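Local coordinates for protein oxidoreductase (Azotobacter vinelandii, PDB 7D5M) that binds NAD+ and, as a homologue of inositol dehydrogenase in the Gfo/Idh/MocA family, probably uses it to oxidise a polyol or sugar-like substrate, at residues L203-T208 / W372-V377; F221-M227 / Y245-E251; R339-A343 / L355-P361. One frame throughout, in Å; residues are numbered along the deposited sequence.

Interaction 1. Residues L203-T208 / W372-V377; sequences LGDVGT and WVERCV
L203 drops as a knob into the hole made by W372, V373, C376 and V377, and its two methyls divide the work. CD2 comes in obliquely above W372 CH2, 3.8 Å away, on the face that C376 SG covers, while CD1 reaches the beta carbon of C376. W372 lies between its helix and the sheet, and L203 O comes in the ring plane to its edge, 3.6 Å from CZ3. G204 and G207 suit the near side of helix 202-217: the CA of G204 lies only 3.6 Å from CG2 of V373, and a beta carbon on G207 would crowd W372 CH2 and clash with L203 O. With T208 OG1 between backbone N and carbonyl carbon (chi1 48°), bonding G204 O at 2.8 Å, CG2 is left facing V373 CG2, 3.6 Å away. A serine here would probably leave the V373 methyl and the indole CE3 without their apolar neighbour. The looser side lies toward partly exposed V377, whose CG2 stays 4.3 Å from L203 CD1. D205 faces away, to R191. No hydrogen bond crosses between the segments, so their fit rests mainly on shape and apolar contact, with one carbonyl oxygen at the indole edge, close behind the NAD+-binding K115.

Interaction 2. Residues F221-M227 / Y245-E251; sequences FRIKRLM and YTLMEYE
R225 and E249 run alongside each other from neighbouring strands. R225 NH2 gives the main bond, 2.8 Å to E249 OE2; it lies in the guanidinium plane but meets the oxygen from above the carboxylate plane, the two groups being turned 57° apart. E249 is extended beyond CG (chi2 179°), which carries its carboxylate out to the arginine, whose chain bends at chi3 (-57°). NE adds a weaker bond to OE1, and K224 NZ makes a long salt bridge to OE1 at 3.9 Å. On the other face, CD1 of I223 touches M248 SD at 3.6 Å and CB of L226 meets CG of M248; the flexible methionine suits this spot, and branched I223 and L226 fill the space beside it. At the end of the pair the rings of F221 and Y250 meet edge-to-face: F221 CD2 stands over the Y250 ring near its rim, 3.7 Å from CG.

The backbone fixes these positions. E249 O accepts from both K224 N (2.8 Å) and R225 N (3.2 Å), which places both cationic residues opposite one glutamate. M227 and L247 exchange two bonds, and E251 N donates almost straight to R222 O, while a water joins R222 N to E251 O. Farther out, W386 makes a cation-pi contact with R225, W372 of helix 363-381 packs on L226 and M248, and M227 meets M227 of the second subunit. K224 and R225 facing E249 form a classic beta bulge in the antiparallel hairpin of strands 223-231 and 243-250, part of the large mixed sheet of the C-terminal alpha/beta domain of this family.

Interaction 3. Residues R339-A343 / L355-P361; sequences RFAMA and LAGLRYP
A343 approaches the phenol of Y360 obliquely with its methyl, 3.6 Å from CE2 and in van der Waals contact with OH at 3.3 Å, a closeness that a small residue allows. Just beside it L358 lays CD1 on the helix backbone, 3.7 Å from the CA of A343, and CD2 of L355 makes a van der Waals contact with A343 O. Branched leucines suit this place, since their methyls can follow the uneven surface of a helix turn.

The aromatic pair is F340 and Y360. CE1 of F340 comes to 3.7 Å from CD1 of Y360, which lies in the plane of the phenylalanine at its edge; the two rings are nearly perpendicular, at 87°. Y360 has CG between its backbone N and carbonyl carbon (chi1 55°), which swings the ring across the helix, between F340 and A343. The F340 side chain is also about 4 Å from that of NADH-binding T141, and P361 bonds V140 by its backbone.

Polar contact is lighter and mediated. R339 runs extended over the loop, CD 3.2 Å from R359 O, and one water accepts from R339 NE and from R359 N. The far end of R339 is held by D318 and N335 O, while R359 NH1 turns back to A356 O at 2.8 Å. No direct hydrogen bond links 339-343 to 355-361, so apolar and ring contacts join helix 329-349 to the turn after helix 352-357 in the C-terminal domain, with the water as polar bridge.

How the interactions relate
Interactions 1 and 2 share one layer of the C-terminal domain: W372 and C376 of the helix pair rest on M248 and T246 of the hairpin, W372 NE1 coming 3.4 Å from M248 SD. Interaction 1 is the buried one, chiefly apolar fit, without a hydrogen bond across. Interaction 2 is partly buried and divided, with backbone bonds in the middle, L226 and M248 toward the helices, and the salt-bridge network with M227 and L247 on the other face. Interaction 3 lies across the chain's centre, about 25 Å from interaction 1 between centres, and mixes a buried phenylalanine and a partly exposed tyrosine with arginines and water. Both others are nested along the chain within the loop that interaction 1 closes.

Interaction 1. Residues L203-T208 / W372-V377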
loop_
_atom_site.group_PDB
_atom_site.type_symbol
_atom_site.label_atom_id
_atom_site.label_comp_id
_atom_site.label_asym_id
_atom_site.label_seq_id
_atom_site.Cartn_x
_atom_site.Cartn_y
_atom_site.Cartn_z
ATOM N N LEU A 203 -11.726 -8.326 24.759
ATOM C CA LEU A 203 -13.010 -8.729 24.115
ATOM C C LEU A 203 -13.966 -7.533 24.158
ATOM O O LEU A 203 -14.509 -7.139 23.102
ATOM C CB LEU A 203 -13.600 -9.931 24.853
ATOM C CG LEU A 203 -12.884 -11.256 24.604
ATOM C CD1 LEU A 203 -13.262 -12.272 25.677
ATOM C CD2 LEU A 203 -13.180 -11.789 23.216
ATOM N N GLY A 204 -14.131 -6.969 25.351
ATOM C CA GLY A 204 -15.030 -5.833 25.611
ATOM C C GLY A 204 -14.450 -4.538 25.088
ATOM O O GLY A 204 -15.218 -3.705 24.563
ATOM N N ASP A 205 -13.139 -4.353 25.219
ATOM C CA ASP A 205 -12.501 -3.040 24.954
ATOM C C ASP A 205 -12.420 -2.807 23.442
ATOM O O ASP A 205 -12.677 -1.669 22.983
ATOM C CB ASP A 205 -11.122 -2.944 25.598
ATOM C CG ASP A 205 -10.606 -1.523 25.649
ATOM O OD1 ASP A 205 -11.252 -0.699 26.310
ATOM O OD2 ASP A 205 -9.583 -1.241 24.998
ATOM N N VAL A 206 -12.045 -3.831 22.679
ATOM C CA VAL A 206 -11.779 -3.627 21.228
ATOM C C VAL A 206 -12.562 -4.628 20.375
ATOM O O VAL A 206 -13.053 -4.212 19.330
ATOM C CB VAL A 206 -10.267 -3.609 20.933
ATOM C CG1 VAL A 206 -9.603 -2.384 21.561
ATOM C CG2 VAL A 206 -9.570 -4.891 21.360
ATOM N N GLY A 207 -12.724 -5.883 20.799
ATOM C CA GLY A 207 -13.420 -6.900 19.989
ATOM C C GLY A 207 -14.828 -6.472 19.595
ATOM O O GLY A 207 -15.266 -6.793 18.467
ATOM N N THR A 208 -15.529 -5.768 20.481
ATOM C CA THR A 208 -16.955 -5.399 20.282
ATOM C C THR A 208 -17.087 -4.333 19.187
ATOM O O THR A 208 -18.195 -4.190 18.640
ATOM C CB THR A 208 -17.618 -4.926 21.579
ATOM O OG1 THR A 208 -16.763 -3.972 22.197
ATOM C CG2 THR A 208 -17.906 -6.067 22.527
ATOM N N TRP A 372 -22.317 -10.765 23.823
ATOM C CA TRP A 372 -21.201 -11.422 23.095
ATOM C C TRP A 372 -20.016 -11.623 24.039
ATOM O O TRP A 372 -19.488 -12.738 24.093
ATOM C CB TRP A 372 -20.807 -10.621 21.859
ATOM C CG TRP A 372 -19.713 -11.242 21.041
ATOM C CD1 TRP A 372 -19.840 -12.202 20.079
ATOM C CD2 TRP A 372 -18.328 -10.863 21.046
ATOM N NE1 TRP A 372 -18.622 -12.472 19.511
ATOM C CE2 TRP A 372 -17.674 -11.672 20.089
ATOM C CE3 TRP A 372 -17.574 -9.938 21.774
ATOM C CZ2 TRP A 372 -16.309 -11.551 19.826
ATOM C CZ3 TRP A 372 -16.222 -9.832 21.527
ATOM C CH2 TRP A 372 -15.599 -10.639 20.567
ATOM N N VAL A 373 -19.611 -10.582 24.764
ATOM C CA VAL A 373 -18.463 -10.668 25.708
ATOM C C VAL A 373 -18.771 -11.770 26.725
ATOM O O VAL A 373 -17.878 -12.575 27.017
ATOM C CB VAL A 373 -18.170 -9.320 26.386
ATOM C CG1 VAL A 373 -17.206 -9.475 27.559
ATOM C CG2 VAL A 373 -17.639 -8.317 25.377
ATOM N N GLU A 374 -19.994 -11.801 27.261
ATOM C CA GLU A 374 -20.342 -12.755 28.346
ATOM C C GLU A 374 -20.212 -14.190 27.819
ATOM O O GLU A 374 -19.612 -15.022 28.533
ATOM C CB GLU A 374 -21.727 -12.442 28.908
ATOM C CG GLU A 374 -22.085 -13.265 30.125
ATOM C CD GLU A 374 -23.219 -12.677 30.945
ATOM O OE1 GLU A 374 -24.248 -13.359 31.080
ATOM O OE2 GLU A 374 -23.075 -11.540 31.431
ATOM N N ARG A 375 -20.736 -14.474 26.624
ATOM C CA ARG A 375 -20.671 -15.819 25.992
ATOM C C ARG A 375 -19.209 -16.190 25.727
ATOM O O ARG A 375 -18.850 -17.356 25.979
ATOM C CB ARG A 375 -21.489 -15.884 24.700
ATOM C CG ARG A 375 -22.988 -15.883 24.936
ATOM C CD ARG A 375 -23.524 -17.209 25.457
ATOM N NE ARG A 375 -24.912 -16.995 25.828
ATOM C CZ ARG A 375 -25.323 -16.531 27.012
ATOM N NH1 ARG A 375 -24.453 -16.274 27.975
ATOM N NH2 ARG A 375 -26.613 -16.342 27.240
ATOM N N CYS A 376 -18.402 -15.254 25.223
ATOM C CA CYS A 376 -16.955 -15.486 24.958
ATOM C C CYS A 376 -16.255 -15.865 26.268
ATOM O O CYS A 376 -15.496 -16.856 26.284
ATOM C CB CYS A 376 -16.287 -14.269 24.327
ATOM S SG CYS A 376 -16.743 -14.023 22.591
ATOM N N VAL A 377 -16.511 -15.127 27.345
ATOM C CA VAL A 377 -15.864 -15.401 28.658
ATOM C C VAL A 377 -16.310 -16.795 29.131
ATOM O O VAL A 377 -15.444 -17.557 29.603
ATOM C CB VAL A 377 -16.154 -14.287 29.679
ATOM C CG1 VAL A 377 -15.694 -14.663 31.083
ATOM C CG2 VAL A 377 -15.497 -12.980 29.248
#

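Interaction 2. Residues F221-M227 / Y245-E251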
loop_
_atom_site.group_PDB
_atom_site.type_symbol
_atom_site.label_atom_id
_atom_site.label_comp_id
_atom_site.label_asym_id
_atom_site.label_seq_id
_atom_site.Cartn_x
_atom_site.Cartn_y
_atom_site.Cartn_z
ATOM N N PHE A 221 -28.236 -11.329 10.272
ATOM C CA PHE A 221 -27.359 -12.441 10.715
ATOM C C PHE A 221 -27.552 -12.673 12.211
ATOM O O PHE A 221 -27.655 -11.702 12.980
ATOM C CB PHE A 221 -25.895 -12.194 10.347
ATOM C CG PHE A 221 -25.549 -12.785 9.007
ATOM C CD1 PHE A 221 -26.350 -12.537 7.903
ATOM C CD2 PHE A 221 -24.446 -13.607 8.859
ATOM C CE1 PHE A 221 -26.047 -13.096 6.675
ATOM C CE2 PHE A 221 -24.146 -14.164 7.627
ATOM C CZ PHE A 221 -24.960 -13.920 6.549
ATOM N N ARG A 222 -27.591 -13.951 12.585
ATOM C CA ARG A 222 -27.753 -14.405 13.984
ATOM C C ARG A 222 -26.662 -15.421 14.293
ATOM O O ARG A 222 -26.537 -16.401 13.545
ATOM C CB ARG A 222 -29.127 -15.040 14.193
ATOM C CG ARG A 222 -30.287 -14.087 13.950
ATOM C CD ARG A 222 -30.351 -12.949 14.952
ATOM N NE ARG A 222 -31.506 -12.108 14.652
ATOM C CZ ARG A 222 -31.485 -11.004 13.908
ATOM N NH1 ARG A 222 -30.353 -10.551 13.389
ATOM N NH2 ARG A 222 -32.608 -10.344 13.690
ATOM N N ILE A 223 -25.927 -15.198 15.375
ATOM C CA ILE A 223 -24.911 -16.163 15.864
ATOM C C ILE A 223 -25.659 -17.354 16.476
ATOM O O ILE A 223 -26.516 -17.129 17.369
ATOM C CB ILE A 223 -23.945 -15.498 16.860
ATOM C CG1 ILE A 223 -23.288 -14.249 16.270
ATOM C CG2 ILE A 223 -22.915 -16.503 17.344
ATOM C CD1 ILE A 223 -22.704 -13.324 17.307
ATOM N N LYS A 224 -25.372 -18.562 15.989
ATOM C CA LYS A 224 -25.939 -19.829 16.522
ATOM C C LYS A 224 -25.064 -20.337 17.675
ATOM O O LYS A 224 -25.610 -20.693 18.745
ATOM C CB LYS A 224 -26.035 -20.870 15.407
ATOM C CG LYS A 224 -26.735 -22.156 15.818
ATOM C CD LYS A 224 -26.373 -23.350 14.976
ATOM C CE LYS A 224 -26.561 -23.116 13.493
ATOM N NZ LYS A 224 -25.614 -23.927 12.695
ATOM N N ARG A 225 -23.744 -20.395 17.467
ATOM C CA ARG A 225 -22.781 -20.915 18.473
ATOM C C ARG A 225 -21.481 -20.130 18.364
ATOM O O ARG A 225 -21.208 -19.621 17.280
ATOM C CB ARG A 225 -22.424 -22.383 18.234
ATOM C CG ARG A 225 -23.605 -23.337 18.182
ATOM C CD ARG A 225 -23.137 -24.766 18.394
ATOM N NE ARG A 225 -22.130 -25.165 17.416
ATOM C CZ ARG A 225 -21.287 -26.189 17.554
ATOM N NH1 ARG A 225 -21.300 -26.927 18.653
ATOM N NH2 ARG A 225 -20.422 -26.467 16.593
ATOM N N LEU A 226 -20.698 -20.080 19.439
ATOM C CA LEU A 226 -19.319 -19.561 19.343
ATOM C C LEU A 226 -18.407 -20.319 20.299
ATOM O O LEU A 226 -18.882 -20.975 21.243
ATOM C CB LEU A 226 -19.277 -18.043 19.558
ATOM C CG LEU A 226 -19.620 -17.474 20.935
ATOM C CD1 LEU A 226 -18.516 -17.704 21.956
ATOM C CD2 LEU A 226 -19.871 -15.974 20.811
ATOM N N MET A 227 -17.118 -20.243 20.020
ATOM C CA MET A 227 -16.071 -20.642 20.978
ATOM C C MET A 227 -15.078 -19.492 21.090
ATOM O O MET A 227 -14.910 -18.714 20.114
ATOM C CB MET A 227 -15.364 -21.923 20.542
ATOM C CG MET A 227 -14.957 -21.911 19.097
ATOM S SD MET A 227 -13.608 -23.060 18.826
ATOM C CE MET A 227 -12.376 -22.336 19.914
ATOM N N TYR A 245 -9.267 -15.168 20.504
ATOM C CA TYR A 245 -9.822 -15.690 19.240
ATOM C C TYR A 245 -11.256 -16.117 19.501
ATOM O O TYR A 245 -11.472 -17.023 20.330
ATOM C CB TYR A 245 -9.008 -16.878 18.730
ATOM C CG TYR A 245 -7.544 -16.565 18.649
ATOM C CD1 TYR A 245 -7.018 -15.938 17.532
ATOM C CD2 TYR A 245 -6.691 -16.863 19.701
ATOM C CE1 TYR A 245 -5.673 -15.623 17.458
ATOM C CE2 TYR A 245 -5.349 -16.545 19.646
ATOM C CZ TYR A 245 -4.836 -15.934 18.516
ATOM O OH TYR A 245 -3.513 -15.608 18.462
ATOM N N THR A 246 -12.197 -15.516 18.783
ATOM C CA THR A 246 -13.613 -15.928 18.827
ATOM C C THR A 246 -14.007 -16.482 17.465
ATOM O O THR A 246 -13.956 -15.740 16.472
ATOM C CB THR A 246 -14.540 -14.791 19.253
ATOM O OG1 THR A 246 -14.020 -14.269 20.472
ATOM C CG2 THR A 246 -15.965 -15.280 19.417
ATOM N N LEU A 247 -14.384 -17.752 17.430
ATOM C CA LEU A 247 -14.911 -18.394 16.213
ATOM C C LEU A 247 -16.418 -18.596 16.395
ATOM O O LEU A 247 -16.858 -19.066 17.483
ATOM C CB LEU A 247 -14.168 -19.708 15.974
ATOM C CG LEU A 247 -14.497 -20.404 14.659
ATOM C CD1 LEU A 247 -14.073 -19.563 13.463
ATOM C CD2 LEU A 247 -13.825 -21.765 14.602
ATOM N N MET A 248 -17.186 -18.209 15.387
ATOM C CA MET A 248 -18.665 -18.221 15.457
ATOM C C MET A 248 -19.246 -18.943 14.244
ATOM O O MET A 248 -18.710 -18.798 13.125
ATOM C CB MET A 248 -19.187 -16.785 15.500
ATOM C CG MET A 248 -18.460 -15.942 16.513
ATOM S SD MET A 248 -19.264 -14.363 16.775
ATOM C CE MET A 248 -18.929 -13.529 15.233
ATOM N N GLU A 249 -20.315 -19.695 14.475
ATOM C CA GLU A 249 -21.199 -20.210 13.408
ATOM C C GLU A 249 -22.465 -19.364 13.423
ATOM O O GLU A 249 -23.096 -19.283 14.487
ATOM C CB GLU A 249 -21.580 -21.670 13.638
ATOM C CG GLU A 249 -20.411 -22.571 13.977
ATOM C CD GLU A 249 -20.819 -24.017 14.226
ATOM O OE1 GLU A 249 -22.040 -24.269 14.323
ATOM O OE2 GLU A 249 -19.917 -24.890 14.324
ATOM N N TYR A 250 -22.791 -18.741 12.300
ATOM C CA TYR A 250 -24.076 -18.034 12.102
ATOM C C TYR A 250 -25.145 -19.048 11.691
ATOM O O TYR A 250 -24.801 -20.088 11.091
ATOM C CB TYR A 250 -23.944 -16.955 11.034
ATOM C CG TYR A 250 -22.985 -15.846 11.376
ATOM C CD1 TYR A 250 -23.364 -14.810 12.211
ATOM C CD2 TYR A 250 -21.702 -15.816 10.855
ATOM C CE1 TYR A 250 -22.498 -13.782 12.529
ATOM C CE2 TYR A 250 -20.826 -14.788 11.160
ATOM C CZ TYR A 250 -21.225 -13.764 11.997
ATOM O OH TYR A 250 -20.388 -12.730 12.319
ATOM N N GLU A 251 -26.413 -18.739 11.987
ATOM C CA GLU A 251 -27.567 -19.465 11.395
ATOM C C GLU A 251 -27.413 -19.377 9.877
ATOM O O GLU A 251 -27.176 -18.260 9.379
ATOM C CB GLU A 251 -28.908 -18.870 11.842
ATOM C CG GLU A 251 -29.211 -19.042 13.320
ATOM C CD GLU A 251 -29.507 -20.459 13.788
ATOM O OE1 GLU A 251 -29.690 -21.353 12.930
ATOM O OE2 GLU A 251 -29.542 -20.666 15.020
HETATM O O HOH W 1 -27.818 -15.807 10.305
#

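Interaction 3. Residues R339-A343 / L355-P361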
loop_
_atom_site.group_PDB
_atom_site.type_symbol
_atom_site.label_atom_id
_atom_site.label_comp_id
_atom_site.label_asym_id
_atom_site.label_seq_id
_atom_site.Cartn_x
_atom_site.Cartn_y
_atom_site.Cartn_z
ATOM N N ARG A 339 -27.341 12.256 14.906
ATOM C CA ARG A 339 -28.465 11.285 14.865
ATOM C C ARG A 339 -29.019 11.112 16.281
ATOM O O ARG A 339 -30.263 11.039 16.445
ATOM C CB ARG A 339 -28.022 9.959 14.252
ATOM C CG ARG A 339 -27.760 10.042 12.757
ATOM C CD ARG A 339 -27.291 8.688 12.266
ATOM N NE ARG A 339 -27.279 8.554 10.817
ATOM C CZ ARG A 339 -26.383 9.092 10.009
ATOM N NH1 ARG A 339 -25.425 9.861 10.503
ATOM N NH2 ARG A 339 -26.457 8.876 8.704
ATOM N N PHE A 340 -28.142 11.018 17.281
ATOM C CA PHE A 340 -28.573 10.968 18.701
ATOM C C PHE A 340 -29.475 12.175 18.994
ATOM O O PHE A 340 -30.569 11.974 19.563
ATOM C CB PHE A 340 -27.397 10.932 19.678
ATOM C CG PHE A 340 -26.493 9.729 19.589
ATOM C CD1 PHE A 340 -26.959 8.508 19.134
ATOM C CD2 PHE A 340 -25.173 9.818 19.995
ATOM C CE1 PHE A 340 -26.122 7.405 19.064
ATOM C CE2 PHE A 340 -24.338 8.710 19.931
ATOM C CZ PHE A 340 -24.818 7.503 19.471
ATOM N N ALA A 341 -29.045 13.386 18.631
ATOM C CA ALA A 341 -29.798 14.638 18.881
ATOM C C ALA A 341 -31.146 14.576 18.147
ATOM O O ALA A 341 -32.178 14.898 18.753
ATOM C CB ALA A 341 -28.981 15.839 18.461
ATOM N N MET A 342 -31.161 14.177 16.879
ATOM C CA MET A 342 -32.439 14.091 16.118
ATOM C C MET A 342 -33.391 13.091 16.793
ATOM O O MET A 342 -34.602 13.380 16.855
ATOM C CB MET A 342 -32.198 13.676 14.667
ATOM C CG MET A 342 -31.521 14.766 13.869
ATOM S SD MET A 342 -31.223 14.284 12.158
ATOM C CE MET A 342 -32.855 14.510 11.454
ATOM N N ALA A 343 -32.879 11.956 17.281
ATOM C CA ALA A 343 -33.697 10.890 17.904
ATOM C C ALA A 343 -34.288 11.409 19.219
ATOM O O ALA A 343 -35.487 11.167 19.490
ATOM C CB ALA A 343 -32.861 9.646 18.119
ATOM N N LEU A 355 -38.209 8.985 13.826
ATOM C CA LEU A 355 -37.584 7.981 14.732
ATOM C C LEU A 355 -37.322 6.666 13.990
ATOM O O LEU A 355 -36.185 6.166 14.080
ATOM C CB LEU A 355 -38.488 7.741 15.943
ATOM C CG LEU A 355 -38.224 8.645 17.142
ATOM C CD1 LEU A 355 -39.231 8.366 18.248
ATOM C CD2 LEU A 355 -36.801 8.468 17.656
ATOM N N ALA A 356 -38.325 6.138 13.283
ATOM C CA ALA A 356 -38.287 4.800 12.647
ATOM C C ALA A 356 -37.254 4.767 11.513
ATOM O O ALA A 356 -36.698 3.677 11.264
ATOM C CB ALA A 356 -39.660 4.418 12.152
ATOM N N GLY A 357 -37.013 5.902 10.848
ATOM C CA GLY A 357 -36.040 6.016 9.743
ATOM C C GLY A 357 -34.611 6.253 10.222
ATOM O O GLY A 357 -33.699 6.099 9.402
ATOM N N LEU A 358 -34.413 6.641 11.487
ATOM C CA LEU A 358 -33.062 6.907 12.054
ATOM C C LEU A 358 -32.384 5.579 12.400
ATOM O O LEU A 358 -33.029 4.722 13.031
ATOM C CB LEU A 358 -33.160 7.789 13.300
ATOM C CG LEU A 358 -33.521 9.251 13.053
ATOM C CD1 LEU A 358 -33.840 9.945 14.365
ATOM C CD2 LEU A 358 -32.403 9.975 12.312
ATOM N N ARG A 359 -31.130 5.440 11.980
ATOM C CA ARG A 359 -30.255 4.280 12.279
ATOM C C ARG A 359 -29.063 4.788 13.083
ATOM O O ARG A 359 -28.308 5.628 12.569
ATOM C CB ARG A 359 -29.748 3.623 10.992
ATOM C CG ARG A 359 -30.846 3.141 10.056
ATOM C CD ARG A 359 -31.426 1.794 10.449
ATOM N NE ARG A 359 -32.554 1.448 9.587
ATOM C CZ ARG A 359 -33.805 1.879 9.750
ATOM N NH1 ARG A 359 -34.119 2.679 10.756
ATOM N NH2 ARG A 359 -34.746 1.506 8.901
ATOM N N TYR A 360 -28.878 4.272 14.292
ATOM C CA TYR A 360 -27.698 4.601 15.120
ATOM C C TYR A 360 -27.495 3.485 16.133
ATOM O O TYR A 360 -28.422 2.733 16.447
ATOM C CB TYR A 360 -27.879 5.970 15.776
ATOM C CG TYR A 360 -29.147 6.097 16.576
ATOM C CD1 TYR A 360 -29.192 5.736 17.912
ATOM C CD2 TYR A 360 -30.318 6.528 15.983
ATOM C CE1 TYR A 360 -30.365 5.817 18.646
ATOM C CE2 TYR A 360 -31.498 6.621 16.701
ATOM C CZ TYR A 360 -31.522 6.273 18.036
ATOM O OH TYR A 360 -32.688 6.371 18.732
ATOM N N PRO A 361 -26.268 3.355 16.670
ATOM C CA PRO A 361 -25.998 2.389 17.726
ATOM C C PRO A 361 -26.776 2.784 18.984
ATOM O O PRO A 361 -26.592 3.874 19.493
ATOM C CB PRO A 361 -24.483 2.432 17.961
ATOM C CG PRO A 361 -23.929 3.399 16.939
ATOM C CD PRO A 361 -25.079 4.132 16.292
HETATM O O HOH W 2 -29.798 7.539 10.109
#